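Local coordinates for protein GDP-mannose-dependent alpha-(1-6)-phosphatidylinositol monomannoside mannosyltransferase (Corynebacterium glutamicum, PDB 3OKC) that is a GT-B-fold glycosyltransferase of the mannosyltransferase kind, with two Rossmann-like domains and guanosine-5'-diphosphate bound in the model, at residues K175-A180 / Y296-A301; I201-R206 / F276-R281. One frame throughout, in Å; residues are numbered along the deposited sequence.

Interaction 1: K175-A180 / Y296-A301; sequences KRFTPA and YLEAQA. With GDP (guanosine-5'-diphosphate), chain B.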
loop_
_atom_site.group_PDB
_atom_site.type_symbol
_atom_site.label_atom_id
_atom_site.label_comp_id
_atom_site.label_asym_id
_atom_site.label_seq_id
_atom_site.Cartn_x
_atom_site.Cartn_y
_atom_site.Cartn_z
ATOM N N LYS A 175 10.670 -4.109 -11.304
ATOM C CA LYS A 175 11.403 -3.610 -12.471
ATOM C C LYS A 175 11.569 -2.092 -12.418
ATOM O O LYS A 175 12.539 -1.550 -12.953
ATOM C CB LYS A 175 10.715 -4.016 -13.780
ATOM C CG LYS A 175 10.909 -5.479 -14.158
ATOM N N ARG A 176 10.617 -1.416 -11.778
ATOM C CA ARG A 176 10.656 0.040 -11.630
ATOM C C ARG A 176 11.322 0.447 -10.306
ATOM O O ARG A 176 12.145 1.367 -10.274
ATOM C CB ARG A 176 9.246 0.635 -11.760
ATOM C CG ARG A 176 9.189 2.162 -11.742
ATOM C CD ARG A 176 9.677 2.797 -13.053
ATOM N NE ARG A 176 8.594 2.980 -14.019
ATOM N N PHE A 177 10.955 -0.231 -9.219
ATOM C CA PHE A 177 11.687 -0.105 -7.965
ATOM C C PHE A 177 12.801 -1.141 -7.979
ATOM O O PHE A 177 12.578 -2.325 -7.712
ATOM C CB PHE A 177 10.767 -0.272 -6.754
ATOM C CG PHE A 177 9.799 0.862 -6.572
ATOM C CD1 PHE A 177 10.146 1.973 -5.804
ATOM C CD2 PHE A 177 8.541 0.825 -7.173
ATOM C CE1 PHE A 177 9.259 3.026 -5.635
ATOM C CE2 PHE A 177 7.648 1.876 -7.018
ATOM C CZ PHE A 177 8.006 2.980 -6.243
ATOM N N THR A 178 13.997 -0.676 -8.324
ATOM C CA THR A 178 15.144 -1.534 -8.587
ATOM C C THR A 178 16.419 -0.867 -8.036
ATOM O O THR A 178 16.503 0.367 -8.013
ATOM C CB THR A 178 15.237 -1.871 -10.122
ATOM O OG1 THR A 178 16.208 -2.895 -10.350
ATOM C CG2 THR A 178 15.583 -0.642 -10.958
ATOM N N PRO A 179 17.391 -1.670 -7.543
ATOM C CA PRO A 179 18.642 -1.104 -7.021
ATOM C C PRO A 179 19.387 -0.247 -8.049
ATOM O O PRO A 179 19.420 -0.583 -9.239
ATOM C CB PRO A 179 19.470 -2.344 -6.664
ATOM C CG PRO A 179 18.465 -3.414 -6.435
ATOM C CD PRO A 179 17.374 -3.139 -7.423
ATOM N N ALA A 180 19.974 0.856 -7.587
ATOM C CA ALA A 180 20.645 1.798 -8.481
ATOM C C ALA A 180 22.035 1.314 -8.856
ATOM O O ALA A 180 22.747 0.750 -8.025
ATOM C CB ALA A 180 20.717 3.185 -7.851
ATOM N N TYR A 296 7.825 0.534 2.604
ATOM C CA TYR A 296 8.786 -0.447 3.107
ATOM C C TYR A 296 9.180 -1.466 2.045
ATOM O O TYR A 296 10.339 -1.885 1.970
ATOM C CB TYR A 296 8.209 -1.195 4.304
ATOM C CG TYR A 296 7.873 -0.336 5.499
ATOM C CD1 TYR A 296 8.845 0.454 6.114
ATOM C CD2 TYR A 296 6.585 -0.337 6.036
ATOM C CE1 TYR A 296 8.536 1.243 7.217
ATOM C CE2 TYR A 296 6.268 0.439 7.144
ATOM C CZ TYR A 296 7.251 1.222 7.730
ATOM O OH TYR A 296 6.942 1.983 8.829
ATOM N N LEU A 297 8.201 -1.860 1.237
ATOM C CA LEU A 297 8.408 -2.810 0.154
ATOM C C LEU A 297 9.173 -2.171 -1.003
ATOM O O LEU A 297 9.952 -2.837 -1.682
ATOM C CB LEU A 297 7.060 -3.342 -0.347
ATOM C CG LEU A 297 6.038 -3.925 0.638
ATOM C CD1 LEU A 297 4.805 -4.366 -0.134
ATOM C CD2 LEU A 297 6.608 -5.076 1.461
ATOM N N GLU A 298 8.932 -0.883 -1.221
ATOM C CA GLU A 298 9.588 -0.121 -2.279
ATOM C C GLU A 298 11.060 0.110 -1.967
ATOM O O GLU A 298 11.899 0.048 -2.859
ATOM C CB GLU A 298 8.879 1.216 -2.474
ATOM C CG GLU A 298 7.486 1.090 -3.059
ATOM C CD GLU A 298 6.705 2.388 -3.028
ATOM O OE1 GLU A 298 7.201 3.389 -2.456
ATOM O OE2 GLU A 298 5.581 2.400 -3.580
ATOM N N ALA A 299 11.360 0.369 -0.695
ATOM C CA ALA A 299 12.732 0.534 -0.222
ATOM C C ALA A 299 13.536 -0.757 -0.342
ATOM O O ALA A 299 14.680 -0.738 -0.805
ATOM C CB ALA A 299 12.739 1.027 1.203
ATOM N N GLN A 300 12.936 -1.872 0.076
ATOM C CA GLN A 300 13.570 -3.185 -0.039
ATOM C C GLN A 300 13.816 -3.563 -1.502
ATOM O O GLN A 300 14.867 -4.112 -1.833
ATOM C CB GLN A 300 12.744 -4.258 0.679
ATOM C CG GLN A 300 12.828 -4.189 2.203
ATOM C CD GLN A 300 11.871 -5.141 2.895
ATOM O OE1 GLN A 300 12.251 -6.244 3.284
ATOM N NE2 GLN A 300 10.620 -4.719 3.047
ATOM N N ALA A 301 12.857 -3.237 -2.372
ATOM C CA ALA A 301 12.992 -3.443 -3.820
ATOM C C ALA A 301 14.122 -2.622 -4.446
ATOM O O ALA A 301 14.692 -3.020 -5.467
ATOM C CB ALA A 301 11.671 -3.157 -4.529
HETATM P PB GDP B . -0.435 5.074 2.791
HETATM O O1B GDP B . -0.532 6.167 1.831
HETATM O O2B GDP B . -1.285 4.201 2.532
HETATM O O3B GDP B . -0.683 5.531 3.927
HETATM O O3A GDP B . 0.907 4.510 2.784
HETATM P PA GDP B . 1.500 3.664 1.750
HETATM O O1A GDP B . 0.929 2.551 1.717
HETATM O O2A GDP B . 2.712 3.474 2.035
HETATM O "O5'" GDP B . 1.400 4.282 0.436
HETATM C "C5'" GDP B . 2.128 5.468 0.110
HETATM C "C4'" GDP B . 2.355 5.569 -1.395
HETATM O "O4'" GDP B . 2.500 6.948 -1.782
HETATM C "C3'" GDP B . 3.635 4.843 -1.792
HETATM O "O3'" GDP B . 3.404 4.043 -2.956
HETATM C "C2'" GDP B . 4.623 5.948 -2.109
HETATM O "O2'" GDP B . 5.500 5.568 -3.172
HETATM C "C1'" GDP B . 3.738 7.133 -2.483
HETATM N N9 GDP B . 4.414 8.421 -2.161
HETATM C C8 GDP B . 4.660 8.938 -0.942
HETATM N N7 GDP B . 5.302 10.124 -1.085
HETATM C C5 GDP B . 5.459 10.346 -2.410
HETATM C C6 GDP B . 6.034 11.375 -3.155
HETATM O O6 GDP B . 6.550 12.359 -2.582
HETATM N N1 GDP B . 6.032 11.304 -4.508
HETATM C C2 GDP B . 5.475 10.243 -5.146
HETATM N N2 GDP B . 5.481 10.184 -6.499
HETATM N N3 GDP B . 4.914 9.233 -4.440
HETATM C C4 GDP B . 4.897 9.267 -3.080
#
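In the GDP site of this GT-B glycosyltransferase, Glu298 lays its chain over the ring of Phe177 and gives its carboxylate to the ribose of GDP. As in related GT-B glycosyltransferases, one glutamate takes both ribose hydroxyls. The evidence is two separate bonds: GDP O2' donates to Glu298 OE1 (2.9 Å) and GDP O3' to Glu298 OE2 (2.8 Å), so each carboxylate oxygen holds one hydroxyl. Over one face of the Phe177 ring, Glu298 CG sits 3.7 Å from the ring centroid and 14° off its normal, a CH-pi contact. The carboxylate lies almost parallel to that ring, with planes 10° apart and Glu298 CD 3.5 Å from Phe177 CZ. An extended chain beyond CG (chi2 170°) carries the carboxylate over the CZ rim of the ring toward the ribose, and the two ribose bonds and the ring beside it would together hold the carboxylate's rotation. At the root of the same aromatic side chain, CB of Phe177 packs on CB of Ala301 at the end of helix 294-301. The carbonyl oxygens of Phe177 and Ala301 lie close without bonding, and Arg356 NH1 donates weakly to both. Pro179 CD meets Ala301 O at 3.3 Å.

Interaction 2: I201-R206 / F276-R281; sequences IACNSR and FAMPAR. With GDP (guanosine-5'-diphosphate), chain B.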
loop_
_atom_site.group_PDB
_atom_site.type_symbol
_atom_site.label_atom_id
_atom_site.label_comp_id
_atom_site.label_asym_id
_atom_site.label_seq_id
_atom_site.Cartn_x
_atom_site.Cartn_y
_atom_site.Cartn_z
ATOM N N ILE A 201 19.672 9.448 4.970
ATOM C CA ILE A 201 18.484 8.761 5.470
ATOM C C ILE A 201 17.271 9.287 4.707
ATOM O O ILE A 201 17.074 10.498 4.599
ATOM C CB ILE A 201 18.299 8.954 6.999
ATOM C CG1 ILE A 201 19.565 8.526 7.748
ATOM C CG2 ILE A 201 17.081 8.172 7.501
ATOM C CD1 ILE A 201 19.750 9.202 9.092
ATOM N N ALA A 202 16.479 8.376 4.153
ATOM C CA ALA A 202 15.309 8.764 3.369
ATOM C C ALA A 202 14.006 8.401 4.064
ATOM O O ALA A 202 13.852 7.291 4.572
ATOM C CB ALA A 202 15.367 8.142 1.975
ATOM N N CYS A 203 13.079 9.353 4.103
ATOM C CA CYS A 203 11.713 9.068 4.528
ATOM C C CYS A 203 10.734 9.556 3.464
ATOM O O CYS A 203 10.571 10.765 3.265
ATOM C CB CYS A 203 11.396 9.695 5.890
ATOM S SG CYS A 203 9.745 9.220 6.525
ATOM N N ASN A 204 10.118 8.607 2.763
ATOM C CA ASN A 204 9.066 8.901 1.794
ATOM C C ASN A 204 7.732 8.481 2.384
ATOM O O ASN A 204 7.546 7.309 2.716
ATOM C CB ASN A 204 9.305 8.158 0.471
ATOM C CG ASN A 204 10.741 8.270 -0.024
ATOM O OD1 ASN A 204 11.401 9.297 0.153
ATOM N ND2 ASN A 204 11.237 7.201 -0.647
ATOM N N SER A 205 6.824 9.444 2.533
ATOM C CA SER A 205 5.492 9.242 3.119
ATOM C C SER A 205 4.772 10.583 3.224
ATOM O O SER A 205 5.415 11.630 3.270
ATOM C CB SER A 205 5.574 8.609 4.517
ATOM O OG SER A 205 5.714 7.197 4.464
ATOM N N ARG A 206 3.443 10.549 3.265
ATOM C CA ARG A 206 2.644 11.747 3.521
ATOM C C ARG A 206 3.074 12.350 4.851
ATOM O O ARG A 206 3.400 11.624 5.791
ATOM C CB ARG A 206 1.147 11.422 3.561
ATOM C CG ARG A 206 0.566 10.923 2.242
ATOM C CD ARG A 206 -0.919 10.564 2.361
ATOM N NE ARG A 206 -1.151 9.451 3.287
ATOM C CZ ARG A 206 -1.724 9.561 4.486
ATOM N NH1 ARG A 206 -2.155 10.738 4.926
ATOM N NH2 ARG A 206 -1.879 8.483 5.245
ATOM N N PHE A 276 16.446 3.649 4.630
ATOM C CA PHE A 276 15.068 4.140 4.579
ATOM C C PHE A 276 14.455 3.967 5.959
ATOM O O PHE A 276 14.407 2.856 6.484
ATOM C CB PHE A 276 14.229 3.391 3.532
ATOM C CG PHE A 276 12.762 3.762 3.559
ATOM C CD1 PHE A 276 11.868 3.079 4.390
ATOM C CD2 PHE A 276 12.282 4.821 2.780
ATOM C CE1 PHE A 276 10.522 3.438 4.435
ATOM C CE2 PHE A 276 10.932 5.183 2.812
ATOM C CZ PHE A 276 10.053 4.498 3.643
ATOM N N ALA A 277 13.985 5.063 6.546
ATOM C CA ALA A 277 13.356 5.017 7.874
ATOM C C ALA A 277 11.961 5.638 7.871
ATOM O O ALA A 277 11.750 6.714 7.307
ATOM C CB ALA A 277 14.241 5.694 8.909
ATOM N N MET A 278 11.013 4.942 8.493
ATOM C CA MET A 278 9.663 5.461 8.705
ATOM C C MET A 278 9.114 4.775 9.956
ATOM O O MET A 278 8.451 3.733 9.861
ATOM C CB MET A 278 8.770 5.225 7.474
ATOM C CG MET A 278 7.517 6.112 7.389
ATOM S SD MET A 278 6.017 5.402 8.110
ATOM C CE MET A 278 5.513 4.245 6.840
ATOM N N PRO A 279 9.408 5.349 11.144
ATOM C CA PRO A 279 9.044 4.698 12.400
ATOM C C PRO A 279 7.589 4.995 12.770
ATOM O O PRO A 279 7.317 5.816 13.647
ATOM C CB PRO A 279 10.033 5.301 13.403
ATOM C CG PRO A 279 10.316 6.672 12.874
ATOM C CD PRO A 279 10.067 6.651 11.374
ATOM N N ALA A 280 6.675 4.325 12.073
ATOM C CA ALA A 280 5.234 4.528 12.226
ATOM C C ALA A 280 4.727 4.129 13.608
ATOM O O ALA A 280 5.075 3.064 14.119
ATOM C CB ALA A 280 4.476 3.762 11.143
ATOM N N ARG A 281 3.913 4.998 14.204
ATOM C CA ARG A 281 3.256 4.716 15.478
ATOM C C ARG A 281 1.738 4.708 15.306
ATOM O O ARG A 281 1.207 5.293 14.357
ATOM C CB ARG A 281 3.675 5.732 16.553
ATOM C CG ARG A 281 3.212 7.167 16.312
ATOM C CD ARG A 281 3.648 8.086 17.445
ATOM N NE ARG A 281 3.238 9.476 17.232
ATOM C CZ ARG A 281 3.924 10.370 16.520
ATOM N NH1 ARG A 281 5.070 10.035 15.930
ATOM N NH2 ARG A 281 3.462 11.607 16.392
HETATM P PB GDP B . -0.435 5.074 2.791
HETATM O O1B GDP B . -0.532 6.167 1.831
HETATM O O2B GDP B . -1.285 4.201 2.532
HETATM O O3B GDP B . -0.683 5.531 3.927
HETATM O O3A GDP B . 0.907 4.510 2.784
HETATM P PA GDP B . 1.500 3.664 1.750
HETATM O O1A GDP B . 0.929 2.551 1.717
HETATM O O2A GDP B . 2.712 3.474 2.035
HETATM O "O5'" GDP B . 1.400 4.282 0.436
HETATM C "C5'" GDP B . 2.128 5.468 0.110
HETATM C "C4'" GDP B . 2.355 5.569 -1.395
HETATM O "O4'" GDP B . 2.500 6.948 -1.782
HETATM C "C3'" GDP B . 3.635 4.843 -1.792
HETATM O "O3'" GDP B . 3.404 4.043 -2.956
HETATM C "C2'" GDP B . 4.623 5.948 -2.109
HETATM O "O2'" GDP B . 5.500 5.568 -3.172
HETATM C "C1'" GDP B . 3.738 7.133 -2.483
HETATM N N9 GDP B . 4.414 8.421 -2.161
HETATM C C8 GDP B . 4.660 8.938 -0.942
HETATM N N7 GDP B . 5.302 10.124 -1.085
HETATM C C5 GDP B . 5.459 10.346 -2.410
HETATM C C6 GDP B . 6.034 11.375 -3.155
HETATM O O6 GDP B . 6.550 12.359 -2.582
HETATM N N1 GDP B . 6.032 11.304 -4.508
HETATM C C2 GDP B . 5.475 10.243 -5.146
HETATM N N2 GDP B . 5.481 10.184 -6.499
HETATM N N3 GDP B . 4.914 9.233 -4.440
HETATM C C4 GDP B . 4.897 9.267 -3.080
#
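Phe276 runs its side chain along the neighbouring strand toward Asn204: CB stands 4.1 Å from Ala202 O, CG lies 3.8 Å from it, CD2 closes to 3.4 Å of that same oxygen, and CE2 reaches Asn204 N at 3.5 Å. At the far end CZ has Asn204 O 3.9 Å away, and this oxygen lies at the ring edge, in its plane. With CG anti to the backbone N (chi1 173°), the ring extends past Cys203 to Asn204, whose amide plane is turned 61° from it. The two strands are central neighbours in the parallel, Rossmann-like sheet of the C-terminal domain of the GT-B fold. Ala202 pairs with Phe276 in a parallel bridge, and Ala277 N donates to Ala202 O at 3.0 Å with an N-H...O angle of 158°. Beyond the bridge the chains diverge and side chains fill in: Cys203 SG packs on Met278 CG, while Ser205 OG approaches that carbon at 3.6 Å. Helix 294-301 packs against Phe276 through Val295. Past the end of strand 201-204 the chain reaches GDP, where the guanidinium of Arg206 meets the terminal phosphate edge-on, Arg206 NH2 making a weak hydrogen bond to GDP O3B at 3.4 Å.

From the N terminus, the chain passes strand 164-167 and enters the loop that holds 175-180, the first half of interaction 1. It then runs through helix 182-191 into strand 200-204, and returns at strand 275-278 to close interaction 2 over 69 intervening residues. Helix 294-301 follows and closes interaction 1 around it, with 115 residues between the segments, so the smaller loop lies within the larger. Although their centres are about 15 Å apart, the two contacts touch: Ala299 CB packs on Phe276 CG, and Tyr296 OH probably hydrogen-bonds to Met278 O. Helix 294-301 thus joins the loop between strand 164-167 and helix 182-191 to the sheet, and both contacts reach GDP.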